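Local atomic coordinates of CRISPR-associated protein, Cse2 family (Meiothermus ruber, PDB entry 3WA8), a protein that probably binds G-rich crRNA sequences and helps stabilise the R-loop as the CasB (Cse2) subunit of a type I-E CRISPR complex. Residues 113-118 with 156-161. Sequence-based numbering, arbitrary orientation.
Sequences IAQLYL and DDIRIY
Ile158 reaches across to helix 109-119 and sets its CD1 methyl against the helix surface where Gln115 and Leu116 follow one another. CG1 lies anti to the carbonyl carbon (chi1 -65°), and CD1 continues the chain outward (chi2 172°), which brings this methyl end-on to the helix. There CD1 of Ile158 rests on the backbone of Leu116, 3.5 Å from its N, with CB of Leu116 at the limit of contact. The same methyl lies 3.7 Å from CB of Gln115. Gln115 runs the other way alongside Ile158, and its OE1 ends 3.7 Å from the CG2 branch of Ile158, a van der Waals touch between an amide oxygen and a methyl. No hydrogen bond joins the two segments. In this all-helical Cse2 fold the contact packs the loop between helices 141-154 and 162-170 against the flank of helix 109-119, with Ile152 of helix 141-154 also touching Ile158. With an alanine here, CB of Gln115 and the backbone of Leu116 would probably lose their apolar neighbour and a gap would open between loop and helix. Leu116 turns its CG anti to the backbone N (chi1 163°), which sends its branched end away from Ile158, and its side chain packs on Ile126 of helix 124-135.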
# COMPACT_ATOMS: atom_id res chain seq x y z
N ILE A 113 0.39 2.85 -9.55
CA ILE A 113 -0.76 3.53 -10.09
C ILE A 113 -0.51 3.97 -11.54
O ILE A 113 -1.41 3.88 -12.40
CB ILE A 113 -1.23 4.69 -9.19
CG1 ILE A 113 -1.88 4.13 -7.93
CG2 ILE A 113 -2.26 5.59 -9.89
CD1 ILE A 113 -1.80 5.05 -6.76
N ALA A 114 0.71 4.43 -11.82
CA ALA A 114 1.03 4.85 -13.17
C ALA A 114 0.92 3.66 -14.10
O ALA A 114 0.43 3.78 -15.22
CB ALA A 114 2.40 5.42 -13.23
N GLN A 115 1.37 2.50 -13.63
CA GLN A 115 1.33 1.29 -14.44
C GLN A 115 -0.11 0.96 -14.80
O GLN A 115 -0.41 0.55 -15.93
CB GLN A 115 1.99 0.12 -13.69
CG GLN A 115 3.48 0.11 -13.79
CD GLN A 115 4.12 -0.97 -12.96
OE1 GLN A 115 3.82 -1.12 -11.79
NE2 GLN A 115 5.03 -1.71 -13.57
N LEU A 116 -1.01 1.16 -13.83
CA LEU A 116 -2.42 0.94 -14.02
C LEU A 116 -2.96 1.96 -15.03
O LEU A 116 -3.64 1.60 -16.00
CB LEU A 116 -3.12 1.06 -12.68
CG LEU A 116 -4.62 1.27 -12.74
CD1 LEU A 116 -5.30 -0.01 -13.20
CD2 LEU A 116 -5.10 1.69 -11.39
N TYR A 117 -2.60 3.23 -14.81
CA TYR A 117 -2.96 4.30 -15.72
C TYR A 117 -2.62 3.95 -17.16
O TYR A 117 -3.46 4.07 -18.05
CB TYR A 117 -2.22 5.54 -15.28
CG TYR A 117 -2.34 6.74 -16.16
CD1 TYR A 117 -3.55 7.39 -16.32
CD2 TYR A 117 -1.23 7.26 -16.80
CE1 TYR A 117 -3.66 8.51 -17.11
CE2 TYR A 117 -1.32 8.38 -17.60
CZ TYR A 117 -2.54 9.01 -17.75
OH TYR A 117 -2.65 10.13 -18.54
N LEU A 118 -1.39 3.50 -17.40
CA LEU A 118 -0.92 3.20 -18.76
C LEU A 118 -1.60 1.96 -19.33
O LEU A 118 -1.85 1.88 -20.53
CB LEU A 118 0.59 3.03 -18.81
CG LEU A 118 1.47 4.26 -18.52
CD1 LEU A 118 2.77 3.83 -17.88
CD2 LEU A 118 1.74 5.10 -19.76
N ASP A 156 -3.54 -7.71 -13.87
CA ASP A 156 -3.00 -8.91 -13.27
C ASP A 156 -1.53 -8.72 -12.87
O ASP A 156 -1.08 -9.24 -11.84
CB ASP A 156 -3.17 -10.07 -14.24
CG ASP A 156 -2.91 -11.38 -13.60
OD1 ASP A 156 -2.78 -11.40 -12.35
OD2 ASP A 156 -2.85 -12.38 -14.34
N ASP A 157 -0.83 -7.93 -13.69
CA ASP A 157 0.62 -7.97 -13.77
C ASP A 157 1.30 -6.90 -12.95
O ASP A 157 2.50 -6.76 -13.04
CB ASP A 157 1.04 -7.81 -15.23
CG ASP A 157 0.29 -8.77 -16.17
OD1 ASP A 157 -0.84 -9.19 -15.81
OD2 ASP A 157 0.83 -9.11 -17.25
N ILE A 158 0.55 -6.14 -12.16
CA ILE A 158 1.14 -5.03 -11.43
C ILE A 158 1.43 -5.37 -9.97
O ILE A 158 0.54 -5.74 -9.22
CB ILE A 158 0.24 -3.81 -11.46
CG1 ILE A 158 0.13 -3.31 -12.90
CG2 ILE A 158 0.78 -2.71 -10.53
CD1 ILE A 158 -0.87 -2.23 -13.09
N ARG A 159 2.70 -5.24 -9.59
CA ARG A 159 3.13 -5.56 -8.24
C ARG A 159 2.89 -4.38 -7.32
O ARG A 159 3.19 -3.28 -7.70
CB ARG A 159 4.62 -5.90 -8.25
CG ARG A 159 5.26 -5.92 -6.87
CD ARG A 159 6.45 -6.85 -6.78
NE ARG A 159 7.01 -6.83 -5.43
CZ ARG A 159 8.26 -7.19 -5.13
NH1 ARG A 159 9.10 -7.64 -6.06
NH2 ARG A 159 8.66 -7.11 -3.88
N ILE A 160 2.35 -4.61 -6.12
CA ILE A 160 2.26 -3.57 -5.08
C ILE A 160 3.25 -3.90 -3.99
O ILE A 160 3.10 -4.95 -3.34
CB ILE A 160 0.88 -3.51 -4.41
CG1 ILE A 160 -0.14 -2.84 -5.33
CG2 ILE A 160 0.94 -2.74 -3.10
CD1 ILE A 160 -1.57 -3.13 -4.96
N TYR A 161 4.24 -3.04 -3.75
CA TYR A 161 5.19 -3.33 -2.68
C TYR A 161 4.58 -2.98 -1.31
O TYR A 161 4.60 -1.82 -0.87
CB TYR A 161 6.53 -2.65 -2.92
CG TYR A 161 7.13 -2.96 -4.26
CD1 TYR A 161 8.21 -3.84 -4.39
CD2 TYR A 161 6.65 -2.36 -5.42
CE1 TYR A 161 8.80 -4.12 -5.66
CE2 TYR A 161 7.22 -2.64 -6.69
CZ TYR A 161 8.28 -3.51 -6.79
OH TYR A 161 8.82 -3.75 -8.02